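Local coordinates for protein endoglucanase (Cryptopygus antarcticus, PDB 5H4U) that hydrolyses internal beta-1,4-glucosidic linkages in carboxymethylcellulose, lichenan and barley beta-glucan, releasing mainly cellobiose, cellotriose and cellotetraose from carboxymethylcellulose, at residues 21-26 with 199-204. Residues are numbered along the deposited sequence; the frame is centred on the assembly and turned at random.
Sequences SGVTTR and NPSMKF
N199 meets the 21-26 strand through its side chain, CB and OD1 lying beside the carbonyl oxygen of T24, while its backbone N shares a water with R26 NH1; that guanidinium nitrogen also forms a salt bridge with D198. At P200 the carbonyl oxygen accepts T24 OG1, modelled at 2.5 Å, a doubtfully short length, and, weakly, T24 N. The hydroxyl sits between the backbone N and carbonyl carbon of T24 (chi1 63°), a rotation that brings it to the P200 oxygen and against CD of the ring. Past S201, whose backbone N bonds to N113 OD1, regular antiparallel pairing begins: G22 N to M202 O at 2.9 Å and M202 N to G22 O at 3.0 Å. Bent at chi2 (65°), the M202 chain folds back over the glycine, with CE 3.9 Å from G22 CA. With an alanine in place of M202, G22 would probably lose this cover and T24 CG2 its neighbour CG. K203 pairs with S21 without hydrogen bonds, and the F204 ring turns its edge to the S21 backbone, CE1 lying 3.7 Å from S21 O. In this worked example of double-psi beta-barrel closure, strand 19-27 joins 135-140 as well as 201-207, placing T25 beside D138, the probable proton donor; backbone bonds fix the register, while the T24 hydroxyl and the water are consistent with keeping the segments together beyond it.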
loop_
_atom_site.group_PDB
_atom_site.type_symbol
_atom_site.label_atom_id
_atom_site.label_comp_id
_atom_site.label_asym_id
_atom_site.label_seq_id
_atom_site.Cartn_x
_atom_site.Cartn_y
_atom_site.Cartn_z
ATOM N N SER A 21 14.149 11.060 6.345
ATOM C CA SER A 21 14.140 11.105 4.893
ATOM C C SER A 21 14.011 9.686 4.363
ATOM O O SER A 21 14.439 8.727 5.013
ATOM C CB SER A 21 15.414 11.763 4.379
ATOM O OG SER A 21 15.376 13.150 4.678
ATOM N N GLY A 22 13.424 9.540 3.180
ATOM C CA GLY A 22 13.304 8.192 2.666
ATOM C C GLY A 22 13.060 8.174 1.178
ATOM O O GLY A 22 12.883 9.209 0.527
ATOM N N VAL A 23 13.033 6.956 0.658
ATOM C CA VAL A 23 12.725 6.721 -0.741
ATOM C C VAL A 23 11.436 5.910 -0.828
ATOM O O VAL A 23 11.018 5.252 0.130
ATOM C CB VAL A 23 13.891 5.987 -1.438
ATOM C CG1 VAL A 23 15.168 6.814 -1.351
ATOM C CG2 VAL A 23 14.116 4.637 -0.785
ATOM N N THR A 24 10.780 5.983 -1.982
ATOM C CA THR A 24 9.518 5.279 -2.185
ATOM C C THR A 24 9.621 4.381 -3.412
ATOM O O THR A 24 10.573 4.462 -4.188
ATOM C CB THR A 24 8.330 6.260 -2.291
ATOM O OG1 THR A 24 8.477 7.113 -3.434
ATOM C CG2 THR A 24 8.204 7.107 -1.005
ATOM N N THR A 25 8.660 3.472 -3.553
ATOM C CA THR A 25 8.472 2.692 -4.770
ATOM C C THR A 25 6.973 2.580 -4.992
ATOM O O THR A 25 6.185 3.099 -4.205
ATOM C CB THR A 25 9.138 1.304 -4.667
ATOM O OG1 THR A 25 8.697 0.641 -3.479
ATOM C CG2 THR A 25 10.666 1.401 -4.652
ATOM N N ARG A 26 6.559 1.901 -6.057
ATOM C CA ARG A 26 5.140 1.636 -6.261
ATOM C C ARG A 26 4.907 0.150 -6.496
ATOM O O ARG A 26 5.698 -0.514 -7.169
ATOM C CB ARG A 26 4.583 2.462 -7.424
ATOM C CG ARG A 26 5.294 2.294 -8.705
ATOM C CD ARG A 26 4.834 3.279 -9.731
ATOM N NE ARG A 26 5.416 2.956 -11.022
ATOM C CZ ARG A 26 6.596 3.398 -11.440
ATOM N NH1 ARG A 26 7.337 4.180 -10.661
ATOM N NH2 ARG A 26 7.053 3.021 -12.627
ATOM N N ASN A 199 9.595 6.897 -8.365
ATOM C CA ASN A 199 10.326 6.788 -7.105
ATOM C C ASN A 199 10.573 8.157 -6.489
ATOM O O ASN A 199 11.728 8.577 -6.357
ATOM C CB ASN A 199 11.657 6.069 -7.276
ATOM C CG ASN A 199 11.531 4.680 -7.777
ATOM O OD1 ASN A 199 10.467 4.081 -7.728
ATOM N ND2 ASN A 199 12.653 4.118 -8.220
ATOM N N PRO A 200 9.531 8.895 -6.133
ATOM C CA PRO A 200 9.773 10.202 -5.518
ATOM C C PRO A 200 10.370 9.967 -4.155
ATOM O O PRO A 200 9.977 9.064 -3.426
ATOM C CB PRO A 200 8.381 10.830 -5.452
ATOM C CG PRO A 200 7.454 9.669 -5.417
ATOM C CD PRO A 200 8.092 8.647 -6.308
ATOM N N SER A 201 11.397 10.754 -3.844
ATOM C CA SER A 201 11.955 10.816 -2.510
ATOM C C SER A 201 11.109 11.727 -1.622
ATOM O O SER A 201 10.326 12.552 -2.109
ATOM C CB SER A 201 13.379 11.328 -2.593
ATOM O OG SER A 201 14.114 10.460 -3.418
ATOM N N MET A 202 11.294 11.611 -0.308
ATOM C CA MET A 202 10.458 12.429 0.557
ATOM C C MET A 202 11.151 12.603 1.900
ATOM O O MET A 202 12.153 11.950 2.194
ATOM C CB MET A 202 9.058 11.812 0.705
ATOM C CG MET A 202 8.971 10.356 1.193
ATOM S SD MET A 202 9.569 10.221 2.858
ATOM C CE MET A 202 9.449 8.527 3.172
ATOM N N LYS A 203 10.588 13.496 2.708
ATOM C CA LYS A 203 10.785 13.520 4.145
ATOM C C LYS A 203 9.455 13.147 4.794
ATOM O O LYS A 203 8.398 13.389 4.222
ATOM C CB LYS A 203 11.287 14.894 4.613
ATOM C CG LYS A 203 10.499 16.044 4.035
ATOM C CD LYS A 203 10.937 17.429 4.523
ATOM C CE LYS A 203 10.331 18.544 3.628
ATOM N NZ LYS A 203 9.247 19.376 4.297
ATOM N N PHE A 204 9.494 12.520 5.965
ATOM C CA PHE A 204 8.289 11.974 6.566
ATOM C C PHE A 204 8.312 12.160 8.068
ATOM O O PHE A 204 9.367 12.191 8.696
ATOM C CB PHE A 204 8.106 10.470 6.260
ATOM C CG PHE A 204 9.100 9.557 6.942
ATOM C CD1 PHE A 204 10.376 9.390 6.428
ATOM C CD2 PHE A 204 8.743 8.829 8.070
ATOM C CE1 PHE A 204 11.300 8.539 7.051
ATOM C CE2 PHE A 204 9.657 7.958 8.696
ATOM C CZ PHE A 204 10.930 7.817 8.183
HETATM O O HOH W 1 6.816 5.352 -7.847
#